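Side-chain contacts in inosine-uridine nucleoside N-ribohydrolase (Xanthomonas oryzae pv. oryzae, PDB 4KL0), which binds calcium and probably hydrolyses N-glycosyl compounds such as nucleosides, although its own activity is not established: residues F33-P36 and D41-V44; L79-F84 and V92-G97; V191-R196 and A209-A214; D166-K171 and L217-R222. All blocks are in the same frame, centred on the assembly; numbering follows the deposited sequence.

Contact 1: F33-P36 and D41-V44; sequences FTDP and DDVV. With CA (calcium ion), chain B.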
loop_
_atom_site.group_PDB
_atom_site.type_symbol
_atom_site.label_atom_id
_atom_site.label_comp_id
_atom_site.label_asym_id
_atom_site.label_seq_id
_atom_site.Cartn_x
_atom_site.Cartn_y
_atom_site.Cartn_z
ATOM N N PHE A 33 -2.140 -7.624 0.073
ATOM C CA PHE A 33 -0.811 -8.235 0.084
ATOM C C PHE A 33 0.187 -7.120 0.376
ATOM O O PHE A 33 0.198 -6.115 -0.333
ATOM C CB PHE A 33 -0.532 -8.852 -1.303
ATOM C CG PHE A 33 -1.548 -9.873 -1.692
ATOM C CD1 PHE A 33 -1.289 -11.233 -1.490
ATOM C CD2 PHE A 33 -2.737 -9.470 -2.271
ATOM C CE1 PHE A 33 -2.307 -12.191 -1.827
ATOM C CE2 PHE A 33 -3.739 -10.422 -2.603
ATOM C CZ PHE A 33 -3.458 -11.793 -2.381
ATOM N N THR A 34 0.938 -7.223 1.479
ATOM C CA THR A 34 1.577 -6.030 2.076
ATOM C C THR A 34 2.863 -6.363 2.831
ATOM O O THR A 34 3.117 -7.530 3.149
ATOM C CB THR A 34 0.562 -5.415 3.027
ATOM O OG1 THR A 34 1.085 -4.260 3.697
ATOM C CG2 THR A 34 0.120 -6.407 4.078
ATOM N N ASP A 35 3.742 -5.366 3.003
ATOM C CA ASP A 35 5.082 -5.569 3.599
ATOM C C ASP A 35 5.373 -4.420 4.565
ATOM O O ASP A 35 6.262 -3.621 4.333
ATOM C CB ASP A 35 6.175 -5.664 2.511
ATOM C CG ASP A 35 6.183 -4.456 1.542
ATOM O OD1 ASP A 35 5.325 -3.545 1.682
ATOM O OD2 ASP A 35 7.118 -4.410 0.678
ATOM N N PRO A 36 4.638 -4.379 5.666
ATOM C CA PRO A 36 4.717 -3.166 6.529
ATOM C C PRO A 36 6.021 -3.060 7.349
ATOM O O PRO A 36 6.786 -4.039 7.577
ATOM C CB PRO A 36 3.534 -3.356 7.487
ATOM C CG PRO A 36 3.391 -4.894 7.619
ATOM C CD PRO A 36 3.634 -5.349 6.154
ATOM N N ASP A 41 4.299 3.523 4.413
ATOM C CA ASP A 41 3.212 3.429 3.413
ATOM C C ASP A 41 2.142 2.410 3.734
ATOM O O ASP A 41 0.948 2.692 3.599
ATOM C CB ASP A 41 3.813 2.976 2.118
ATOM C CG ASP A 41 4.345 4.081 1.350
ATOM O OD1 ASP A 41 5.453 4.594 1.718
ATOM O OD2 ASP A 41 3.672 4.401 0.342
ATOM N N ASP A 42 2.550 1.179 4.068
ATOM C CA ASP A 42 1.544 0.148 4.273
ATOM C C ASP A 42 0.658 0.489 5.443
ATOM O O ASP A 42 -0.562 0.242 5.395
ATOM C CB ASP A 42 2.215 -1.240 4.433
ATOM C CG ASP A 42 3.058 -1.618 3.216
ATOM O OD1 ASP A 42 2.605 -2.510 2.491
ATOM O OD2 ASP A 42 4.169 -1.002 2.994
ATOM N N VAL A 43 1.262 1.018 6.519
ATOM C CA VAL A 43 0.446 1.326 7.697
ATOM C C VAL A 43 -0.469 2.523 7.488
ATOM O O VAL A 43 -1.588 2.512 8.009
ATOM C CB VAL A 43 1.326 1.447 8.935
ATOM C CG1 VAL A 43 0.504 2.004 10.139
ATOM C CG2 VAL A 43 1.874 0.024 9.244
ATOM N N VAL A 44 -0.052 3.510 6.675
ATOM C CA VAL A 44 -0.997 4.550 6.276
ATOM C C VAL A 44 -2.163 3.916 5.510
ATOM O O VAL A 44 -3.342 4.299 5.720
ATOM C CB VAL A 44 -0.324 5.644 5.389
ATOM C CG1 VAL A 44 -1.393 6.738 5.065
ATOM C CG2 VAL A 44 0.873 6.260 6.171
HETATM CA CA CA B . 4.410 -1.520 0.567
HETATM O O HOH W 1 6.582 -2.275 -0.638
HETATM O O HOH W 2 4.680 -0.392 -1.867
HETATM O O HOH W 3 5.941 0.425 0.800
#
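Asp-35 and Asp-42 cross at about a right angle over a calcium ion, their carboxylate planes turned 72° apart. The site sits in the beta-alpha-beta unit of strand 28-34, helix 41-54 and strand 58-65: Asp-35 follows directly on the strand, Asp-42 rides the first turn of the helix, and aspartates at the strand end and helix start form the calcium site, as in nucleoside hydrolases. Asp-42 chelates the metal through both oxygens, OD2 at 2.5 Å and OD1 at 2.8 Å. Asp-35 gives OD1 alone; CG held between the backbone N and carbonyl carbon (chi1 54°) places Asp-35 OD1 2.5 Å from the calcium. Three waters, Ile-151 O and Asp-318 complete the shell. Thr-34 and Asp-42 slide past each other in opposite directions, and Thr-34 OG1 donates to Asp-42 OD1 at 2.6 Å, arriving on the anti side. Asp-35 N reaches that oxygen at 3.1 Å from well above the carboxylate plane, on the same face as the hydroxyl. Together with the metal, these two bonds help hold the carboxylate's rotation. Pro-36 CB packs on Asp-42 CB. Water 1, itself on the calcium, donates to Asp-35 OD2 at 2.6 Å.

Contact 2: L79-F84 and V92-G97; sequences LAKGVF and VRVARG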
loop_
_atom_site.group_PDB
_atom_site.type_symbol
_atom_site.label_atom_id
_atom_site.label_comp_id
_atom_site.label_asym_id
_atom_site.label_seq_id
_atom_site.Cartn_x
_atom_site.Cartn_y
_atom_site.Cartn_z
ATOM N N LEU A 79 3.205 -7.079 13.464
ATOM C CA LEU A 79 2.961 -5.643 13.465
ATOM C C LEU A 79 1.643 -5.220 12.771
ATOM O O LEU A 79 0.937 -4.374 13.265
ATOM C CB LEU A 79 4.157 -4.919 12.844
ATOM C CG LEU A 79 4.045 -3.423 12.658
ATOM C CD1 LEU A 79 5.395 -2.893 12.736
ATOM C CD2 LEU A 79 3.429 -3.087 11.279
ATOM N N ALA A 80 1.354 -5.800 11.606
ATOM C CA ALA A 80 0.116 -5.499 10.940
ATOM C C ALA A 80 -1.063 -5.810 11.844
ATOM O O ALA A 80 -1.974 -4.990 11.994
ATOM C CB ALA A 80 -0.011 -6.226 9.601
ATOM N N LYS A 81 -1.028 -6.985 12.474
ATOM C CA LYS A 81 -2.154 -7.363 13.307
ATOM C C LYS A 81 -2.258 -6.443 14.535
ATOM O O LYS A 81 -3.370 -6.008 14.904
ATOM C CB LYS A 81 -2.016 -8.849 13.658
ATOM C CG LYS A 81 -3.109 -9.374 14.616
ATOM C CD LYS A 81 -4.434 -9.428 13.903
ATOM C CE LYS A 81 -5.475 -10.177 14.721
ATOM N NZ LYS A 81 -6.751 -10.068 14.002
ATOM N N GLY A 82 -1.113 -6.085 15.117
ATOM C CA GLY A 82 -1.087 -5.049 16.151
ATOM C C GLY A 82 -1.717 -3.717 15.755
ATOM O O GLY A 82 -2.401 -3.061 16.565
ATOM N N VAL A 83 -1.487 -3.289 14.511
ATOM C CA VAL A 83 -2.083 -2.066 14.021
ATOM C C VAL A 83 -3.582 -2.221 13.781
ATOM O O VAL A 83 -4.370 -1.385 14.247
ATOM C CB VAL A 83 -1.379 -1.585 12.744
ATOM C CG1 VAL A 83 -2.170 -0.432 12.053
ATOM C CG2 VAL A 83 0.066 -1.157 13.053
ATOM N N PHE A 84 -4.006 -3.325 13.160
ATOM C CA PHE A 84 -5.455 -3.559 13.012
ATOM C C PHE A 84 -6.194 -3.581 14.365
ATOM O O PHE A 84 -7.272 -3.014 14.473
ATOM C CB PHE A 84 -5.726 -4.820 12.197
ATOM C CG PHE A 84 -5.253 -4.723 10.786
ATOM C CD1 PHE A 84 -5.641 -3.653 9.966
ATOM C CD2 PHE A 84 -4.426 -5.704 10.288
ATOM C CE1 PHE A 84 -5.151 -3.586 8.628
ATOM C CE2 PHE A 84 -3.928 -5.661 8.974
ATOM C CZ PHE A 84 -4.324 -4.610 8.162
ATOM N N VAL A 92 -9.778 -8.719 11.056
ATOM C CA VAL A 92 -8.842 -8.927 9.958
ATOM C C VAL A 92 -7.952 -10.139 10.221
ATOM O O VAL A 92 -7.211 -10.231 11.234
ATOM C CB VAL A 92 -7.998 -7.627 9.749
ATOM C CG1 VAL A 92 -7.019 -7.838 8.630
ATOM C CG2 VAL A 92 -8.913 -6.441 9.483
ATOM N N ARG A 93 -7.963 -11.083 9.272
ATOM C CA ARG A 93 -7.136 -12.260 9.432
ATOM C C ARG A 93 -5.775 -12.057 8.760
ATOM O O ARG A 93 -5.665 -11.966 7.534
ATOM C CB ARG A 93 -7.839 -13.467 8.835
ATOM C CG ARG A 93 -7.208 -14.743 9.269
ATOM C CD ARG A 93 -7.868 -15.911 8.481
ATOM N NE ARG A 93 -7.254 -17.199 8.801
ATOM C CZ ARG A 93 -6.077 -17.625 8.335
ATOM N NH1 ARG A 93 -5.325 -16.843 7.520
ATOM N NH2 ARG A 93 -5.634 -18.845 8.688
ATOM N N VAL A 94 -4.745 -11.995 9.576
ATOM C CA VAL A 94 -3.399 -11.738 9.083
ATOM C C VAL A 94 -2.598 -13.032 9.059
ATOM O O VAL A 94 -2.488 -13.785 10.086
ATOM C CB VAL A 94 -2.677 -10.702 9.937
ATOM C CG1 VAL A 94 -1.309 -10.395 9.391
ATOM C CG2 VAL A 94 -3.520 -9.416 10.072
ATOM N N ALA A 95 -1.948 -13.262 7.921
ATOM C CA ALA A 95 -1.135 -14.465 7.757
ATOM C C ALA A 95 0.260 -14.138 7.175
ATOM O O ALA A 95 0.389 -13.202 6.341
ATOM C CB ALA A 95 -1.856 -15.420 6.831
ATOM N N ARG A 96 1.296 -14.869 7.589
ATOM C CA ARG A 96 2.613 -14.785 6.994
ATOM C C ARG A 96 2.599 -15.439 5.594
ATOM O O ARG A 96 2.142 -16.589 5.448
ATOM C CB ARG A 96 3.581 -15.583 7.891
ATOM C CG ARG A 96 4.841 -15.996 7.217
ATOM C CD ARG A 96 5.823 -16.650 8.156
ATOM N NE ARG A 96 5.824 -18.095 8.156
ATOM C CZ ARG A 96 6.405 -18.793 9.129
ATOM N NH1 ARG A 96 6.413 -20.123 9.094
ATOM N NH2 ARG A 96 6.992 -18.132 10.142
ATOM N N GLY A 97 3.183 -14.778 4.589
ATOM C CA GLY A 97 3.323 -15.347 3.271
ATOM C C GLY A 97 4.418 -16.403 3.192
ATOM O O GLY A 97 5.090 -16.709 4.186
#
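Lys-81 sets off with CG anti to the backbone N, then bends at chi2 (70°), and this kink carries the ammonium along the helix to the carbonyl of Val-92. Phe-84, with CG beside its own N, turns its ring toward the strand, to Val-92 and Val-94. The lysine bond, Lys-81 NZ to Val-92 O 2.8 Å, meets the carbonyl with a C=O...N angle of 152°, somewhat tilted from its plane; a weak second bond goes to Pro-90 O. Helix 70-86 and strand 93-96 run almost antiparallel here, 169° apart with axes 8.7 Å from each other, as the second half of the beta-alpha-beta unit that starts with strand 58-65, the helix packing over the outermost strand, 93-96, in the parallel part of the sheet. Val-92 stands across the Phe-84 ring at about a right angle and lays CG1 over one face, 4.0 Å from the centroid, a CH-pi contact shifted toward the rim. Val-94 comes to the ring edge, CG2 lying 3.8 Å from Phe-84 CD2. That same methyl touches the aliphatic part of the lysine, with Val-94 CG2 3.9 Å from Lys-81 CB, while its other branch, CG1, faces Ala-80 CB.

Contact 3: V191-R196 and A209-A214; sequences VQPDTR and ALYRRA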
loop_
_atom_site.group_PDB
_atom_site.type_symbol
_atom_site.label_atom_id
_atom_site.label_comp_id
_atom_site.label_asym_id
_atom_site.label_seq_id
_atom_site.Cartn_x
_atom_site.Cartn_y
_atom_site.Cartn_z
ATOM N N VAL A 191 1.030 -7.476 -21.075
ATOM C CA VAL A 191 1.763 -6.539 -20.237
ATOM C C VAL A 191 2.589 -7.358 -19.252
ATOM O O VAL A 191 2.151 -8.419 -18.799
ATOM C CB VAL A 191 0.747 -5.654 -19.486
ATOM C CG1 VAL A 191 1.440 -4.750 -18.461
ATOM C CG2 VAL A 191 0.003 -4.830 -20.493
ATOM N N GLN A 192 3.807 -6.881 -18.972
ATOM C CA GLN A 192 4.671 -7.570 -18.016
ATOM C C GLN A 192 5.263 -6.566 -17.031
ATOM O O GLN A 192 5.271 -5.346 -17.234
ATOM C CB GLN A 192 5.754 -8.393 -18.750
ATOM C CG GLN A 192 6.699 -7.602 -19.525
ATOM C CD GLN A 192 7.624 -8.506 -20.362
ATOM O OE1 GLN A 192 7.715 -9.711 -20.150
ATOM N NE2 GLN A 192 8.300 -7.900 -21.299
ATOM N N PRO A 193 5.776 -7.070 -15.897
ATOM C CA PRO A 193 6.281 -6.090 -14.935
ATOM C C PRO A 193 7.658 -5.499 -15.211
ATOM O O PRO A 193 8.557 -6.233 -15.681
ATOM C CB PRO A 193 6.388 -6.926 -13.647
ATOM C CG PRO A 193 6.693 -8.303 -14.140
ATOM C CD PRO A 193 5.783 -8.446 -15.386
ATOM N N ASP A 194 7.825 -4.220 -14.896
ATOM C CA ASP A 194 9.124 -3.505 -14.922
ATOM C C ASP A 194 10.008 -4.077 -13.818
ATOM O O ASP A 194 9.668 -3.987 -12.616
ATOM C CB ASP A 194 8.894 -2.008 -14.690
ATOM C CG ASP A 194 10.129 -1.124 -15.003
ATOM O OD1 ASP A 194 11.311 -1.522 -14.784
ATOM O OD2 ASP A 194 9.905 0.025 -15.473
ATOM N N THR A 195 11.187 -4.574 -14.211
ATOM C CA THR A 195 12.115 -5.098 -13.198
ATOM C C THR A 195 12.642 -4.076 -12.222
ATOM O O THR A 195 13.215 -4.478 -11.190
ATOM C CB THR A 195 13.341 -5.770 -13.854
ATOM O OG1 THR A 195 14.066 -4.765 -14.585
ATOM C CG2 THR A 195 12.846 -6.834 -14.791
ATOM N N ARG A 196 12.507 -2.788 -12.530
ATOM C CA ARG A 196 13.029 -1.706 -11.698
ATOM C C ARG A 196 12.076 -1.282 -10.600
ATOM O O ARG A 196 12.472 -0.602 -9.671
ATOM C CB ARG A 196 13.422 -0.481 -12.559
ATOM C CG ARG A 196 14.489 -0.857 -13.584
ATOM C CD ARG A 196 14.591 0.250 -14.661
ATOM N NE ARG A 196 13.361 0.291 -15.449
ATOM C CZ ARG A 196 13.140 1.198 -16.419
ATOM N NH1 ARG A 196 14.068 2.122 -16.726
ATOM N NH2 ARG A 196 11.976 1.200 -17.052
ATOM N N ALA A 209 4.606 -13.917 -13.123
ATOM C CA ALA A 209 3.546 -14.928 -13.124
ATOM C C ALA A 209 2.185 -14.226 -12.889
ATOM O O ALA A 209 1.152 -14.587 -13.488
ATOM C CB ALA A 209 3.808 -15.960 -12.081
ATOM N N LEU A 210 2.163 -13.249 -11.983
ATOM C CA LEU A 210 0.902 -12.606 -11.618
ATOM C C LEU A 210 0.346 -11.762 -12.758
ATOM O O LEU A 210 -0.859 -11.929 -13.092
ATOM C CB LEU A 210 1.021 -11.806 -10.287
ATOM C CG LEU A 210 -0.251 -11.091 -9.849
ATOM C CD1 LEU A 210 -1.289 -12.071 -9.288
ATOM C CD2 LEU A 210 0.084 -10.021 -8.792
ATOM N N TYR A 211 1.182 -10.890 -13.361
ATOM C CA TYR A 211 0.745 -9.975 -14.421
ATOM C C TYR A 211 0.254 -10.837 -15.560
ATOM O O TYR A 211 -0.802 -10.574 -16.150
ATOM C CB TYR A 211 1.904 -9.140 -14.945
ATOM C CG TYR A 211 2.276 -7.889 -14.123
ATOM C CD1 TYR A 211 2.507 -7.965 -12.736
ATOM C CD2 TYR A 211 2.463 -6.633 -14.747
ATOM C CE1 TYR A 211 2.911 -6.854 -12.037
ATOM C CE2 TYR A 211 2.876 -5.529 -14.031
ATOM C CZ TYR A 211 3.117 -5.639 -12.667
ATOM O OH TYR A 211 3.560 -4.558 -11.935
ATOM N N ARG A 212 1.031 -11.870 -15.872
ATOM C CA ARG A 212 0.680 -12.752 -16.985
ATOM C C ARG A 212 -0.601 -13.525 -16.696
ATOM O O ARG A 212 -1.490 -13.551 -17.546
ATOM C CB ARG A 212 1.845 -13.709 -17.296
ATOM C CG ARG A 212 1.454 -14.825 -18.292
ATOM C CD ARG A 212 2.690 -15.644 -18.695
ATOM N NE ARG A 212 3.123 -16.508 -17.602
ATOM C CZ ARG A 212 4.339 -16.434 -17.043
ATOM N NH1 ARG A 212 5.227 -15.549 -17.502
ATOM N NH2 ARG A 212 4.668 -17.260 -16.049
ATOM N N ARG A 213 -0.719 -14.172 -15.538
ATOM C CA ARG A 213 -1.863 -15.021 -15.299
ATOM C C ARG A 213 -3.152 -14.227 -15.139
ATOM O O ARG A 213 -4.229 -14.763 -15.417
ATOM C CB ARG A 213 -1.638 -15.956 -14.119
ATOM C CG ARG A 213 -2.646 -17.076 -13.938
ATOM C CD ARG A 213 -2.461 -18.193 -15.017
ATOM N NE ARG A 213 -3.402 -19.311 -14.828
ATOM C CZ ARG A 213 -3.913 -20.029 -15.839
ATOM N NH1 ARG A 213 -3.590 -19.715 -17.091
ATOM N NH2 ARG A 213 -4.758 -21.045 -15.614
ATOM N N ALA A 214 -3.065 -12.976 -14.679
ATOM C CA ALA A 214 -4.269 -12.222 -14.408
ATOM C C ALA A 214 -4.879 -11.985 -15.778
ATOM O O ALA A 214 -6.096 -12.147 -15.983
ATOM C CB ALA A 214 -3.897 -10.853 -13.736
#
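Pro-193 lies flat against the ring of Tyr-211, and no hydrogen bond joins the two segments: the contact rests on a proline-aromatic CH-pi contact. Pro-193 CB sits over the middle of the ring, 3.7 Å from its centroid and only 13° off the normal, while CD reaches back toward the root of the ring, 3.8 Å from Tyr-211 CG. The backbone joins in, since Pro-193 N lies over the same face, 3.5 Å from Tyr-211 CD2. Val-191 takes the edge instead, its CG1 near the ring plane and 4.3 Å from that same CD2. The tyrosine gets there with CG beside its own N (chi1 -82°), which turns the ring face to Pro-193. Its hydroxyl, beyond the proline, makes weak hydrogen bonds with Asn-200 and Gly-180.

Farther on, the chain is held by its own charges. Asp-194 OD1 accepts from Arg-196 N, forming an Asx turn, and Arg-196 grips the carboxylate side-on: NE donates to Asp-194 OD1 at 2.8 Å, nearly straight and in the guanidinium plane, and NH2 to Asp-194 OD2 at 2.9 Å from a more tilted position. One oxygen thus takes two bonds, which keeps the carboxylate turned into the bend.

The CH-pi contact ties the loop between strand 172-178 and helix 198-202 down onto helix 204-216. Gln-215 of that helix adds a bond to Val-191 O, and Tyr-211 also rests on Ile-177, so the ring touches both the loop and strand 172-178.

Contact 4: D166-K171 and L217-R222; sequences DLVREK and LGIPLR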
loop_
_atom_site.group_PDB
_atom_site.type_symbol
_atom_site.label_atom_id
_atom_site.label_comp_id
_atom_site.label_asym_id
_atom_site.label_seq_id
_atom_site.Cartn_x
_atom_site.Cartn_y
_atom_site.Cartn_z
ATOM N N ASP A 166 -9.099 -21.660 -10.568
ATOM C CA ASP A 166 -10.499 -21.942 -10.889
ATOM C C ASP A 166 -11.416 -20.843 -10.279
ATOM O O ASP A 166 -12.342 -20.320 -10.933
ATOM C CB ASP A 166 -10.881 -23.372 -10.414
ATOM C CG ASP A 166 -10.489 -23.662 -8.923
ATOM O OD1 ASP A 166 -9.413 -23.193 -8.455
ATOM O OD2 ASP A 166 -11.256 -24.377 -8.205
ATOM N N LEU A 167 -11.145 -20.481 -9.035
ATOM C CA LEU A 167 -12.040 -19.563 -8.320
ATOM C C LEU A 167 -11.846 -18.128 -8.772
ATOM O O LEU A 167 -12.825 -17.362 -8.923
ATOM C CB LEU A 167 -11.851 -19.662 -6.800
ATOM C CG LEU A 167 -11.933 -21.090 -6.213
ATOM C CD1 LEU A 167 -11.515 -21.186 -4.724
ATOM C CD2 LEU A 167 -13.301 -21.764 -6.470
ATOM N N VAL A 168 -10.576 -17.732 -8.957
ATOM C CA VAL A 168 -10.250 -16.308 -9.102
ATOM C C VAL A 168 -10.919 -15.785 -10.356
ATOM O O VAL A 168 -11.366 -14.637 -10.451
ATOM C CB VAL A 168 -8.682 -16.079 -9.172
ATOM C CG1 VAL A 168 -8.369 -14.726 -9.640
ATOM C CG2 VAL A 168 -8.040 -16.220 -7.828
ATOM N N ARG A 169 -11.040 -16.657 -11.338
ATOM C CA ARG A 169 -11.613 -16.230 -12.600
ATOM C C ARG A 169 -13.057 -15.756 -12.386
ATOM O O ARG A 169 -13.469 -14.768 -12.958
ATOM C CB ARG A 169 -11.509 -17.372 -13.641
ATOM C CG ARG A 169 -11.885 -16.948 -15.071
ATOM C CD ARG A 169 -11.704 -18.107 -16.080
ATOM N NE ARG A 169 -11.858 -19.405 -15.407
ATOM C CZ ARG A 169 -11.040 -20.448 -15.579
ATOM N NH1 ARG A 169 -10.001 -20.369 -16.423
ATOM N NH2 ARG A 169 -11.264 -21.582 -14.912
ATOM N N GLU A 170 -13.804 -16.413 -11.494
ATOM C CA GLU A 170 -15.201 -16.040 -11.281
ATOM C C GLU A 170 -15.443 -15.191 -10.021
ATOM O O GLU A 170 -16.505 -14.559 -9.886
ATOM C CB GLU A 170 -16.081 -17.298 -11.295
ATOM C CG GLU A 170 -15.788 -18.134 -12.577
ATOM C CD GLU A 170 -16.505 -19.484 -12.623
ATOM O OE1 GLU A 170 -15.806 -20.476 -12.966
ATOM O OE2 GLU A 170 -17.750 -19.547 -12.358
ATOM N N LYS A 171 -14.464 -15.134 -9.115
ATOM C CA LYS A 171 -14.681 -14.412 -7.858
ATOM C C LYS A 171 -13.757 -13.172 -7.588
ATOM O O LYS A 171 -13.876 -12.535 -6.533
ATOM C CB LYS A 171 -14.593 -15.382 -6.698
ATOM C CG LYS A 171 -15.608 -16.543 -6.790
ATOM C CD LYS A 171 -16.983 -16.116 -6.270
ATOM C CE LYS A 171 -17.932 -17.308 -6.085
ATOM N NZ LYS A 171 -19.004 -17.445 -7.154
ATOM N N LEU A 217 -6.399 -15.058 -17.311
ATOM C CA LEU A 217 -7.651 -15.362 -16.651
ATOM C C LEU A 217 -8.732 -14.262 -16.894
ATOM O O LEU A 217 -9.876 -14.403 -16.432
ATOM C CB LEU A 217 -7.431 -15.628 -15.166
ATOM C CG LEU A 217 -6.652 -16.823 -14.621
ATOM C CD1 LEU A 217 -6.569 -16.676 -13.128
ATOM C CD2 LEU A 217 -7.407 -18.117 -14.912
ATOM N N GLY A 218 -8.385 -13.199 -17.616
ATOM C CA GLY A 218 -9.330 -12.137 -17.928
ATOM C C GLY A 218 -9.673 -11.248 -16.747
ATOM O O GLY A 218 -10.731 -10.597 -16.712
ATOM N N ILE A 219 -8.772 -11.167 -15.766
ATOM C CA ILE A 219 -9.061 -10.312 -14.597
ATOM C C ILE A 219 -8.455 -8.934 -14.795
ATOM O O ILE A 219 -7.241 -8.831 -14.987
ATOM C CB ILE A 219 -8.449 -10.900 -13.375
ATOM C CG1 ILE A 219 -9.023 -12.267 -13.151
ATOM C CG2 ILE A 219 -8.684 -9.992 -12.163
ATOM C CD1 ILE A 219 -8.156 -13.088 -12.376
ATOM N N PRO A 220 -9.264 -7.859 -14.754
ATOM C CA PRO A 220 -8.741 -6.505 -15.023
ATOM C C PRO A 220 -7.560 -6.178 -14.078
ATOM O O PRO A 220 -7.663 -6.465 -12.891
ATOM C CB PRO A 220 -9.912 -5.580 -14.689
ATOM C CG PRO A 220 -11.154 -6.491 -14.859
ATOM C CD PRO A 220 -10.710 -7.889 -14.457
ATOM N N LEU A 221 -6.512 -5.588 -14.616
ATOM C CA LEU A 221 -5.352 -5.134 -13.834
ATOM C C LEU A 221 -5.281 -3.644 -13.830
ATOM O O LEU A 221 -5.452 -2.994 -14.874
ATOM C CB LEU A 221 -4.053 -5.624 -14.496
ATOM C CG LEU A 221 -3.487 -7.010 -14.346
ATOM C CD1 LEU A 221 -2.163 -7.049 -15.156
ATOM C CD2 LEU A 221 -3.243 -7.311 -12.853
ATOM N N ARG A 222 -5.008 -3.022 -12.679
ATOM C CA ARG A 222 -4.838 -1.591 -12.653
ATOM C C ARG A 222 -3.517 -1.329 -11.925
ATOM O O ARG A 222 -3.355 -1.811 -10.806
ATOM C CB ARG A 222 -5.968 -0.899 -11.899
ATOM C CG ARG A 222 -5.850 0.623 -11.890
ATOM C CD ARG A 222 -7.118 1.249 -11.283
ATOM N NE ARG A 222 -8.183 1.050 -12.252
ATOM C CZ ARG A 222 -9.439 1.419 -12.051
ATOM N NH1 ARG A 222 -9.774 2.026 -10.911
ATOM N NH2 ARG A 222 -10.338 1.204 -12.998
HETATM O O HOH W 4 -12.552 -14.050 -15.483
#
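Val-168 and Arg-169 meet Leu-217 and Ile-219 in two quite different ways, one greasy and buried, the other polar and wet. On the buried side Val-168 points its CG1 branch, anti to the backbone N (chi1 166°), at the turn that follows helix 204-216. Ile-219 comes in at about a right angle and brings CD1 up to that methyl; the modelled separation is too short to be trusted, so only the neighbourhood of the two groups can be relied on. Leu-217 CD1 joins from the same turn at 4.4 Å from Val-168 CG1. Leu-161 of helix 155-163 touches both Val-168 and Leu-217, and Leu-139 of helix 133-141 also packs on the valine, adding to a small hydrophobic cluster.

The outer side belongs to Arg-169, which is exposed. Its chain crosses Leu-217 at about a right angle: CG passes 3.5 Å from Leu-217 O, and the bend at chi3 (27°) brings the guanidinium round so that NH1 stands 3.8 Å from Leu-217 CD2, obliquely and without a bond. Water 4 spans the gap between the backbones, donating to Arg-169 O at 2.8 Å and to Leu-217 O at 2.9 Å.

Between these residues the chain turns through Gly-218, whose positive phi (73°) closes helix 204-216 in a Schellman motif before strand 221-224. No direct hydrogen bond crosses from helix 165-171 to this turn; its cohesion comes from apolar side chains inside and a single bridging water outside, which donates to two carbonyls, both acceptors and so unable to bond each other.

All four contacts lie in one nucleoside hydrolase-type domain: contacts 1 and 2 come first and in series, then contact 4, with contact 3 nested inside it. Contacts 1 and 2 lie in successive beta-alpha-beta units sharing strand 58-65, with centres about 10 Å apart; they touch where Leu-79 CD2 packs on Pro-36 CB at 3.8 Å, so helix 70-86 backs the calcium loop. Contacts 3 and 4 have centres about 15 Å apart. Helix 204-216 links them and leads into strand 221-224, and Ala-214 O probably accepts from Ile-219 N at 2.9 Å. Contacts 1 and 4, centres about 23 Å apart, do not touch, yet both reach the same sheet, with the calcium near the chain's centre.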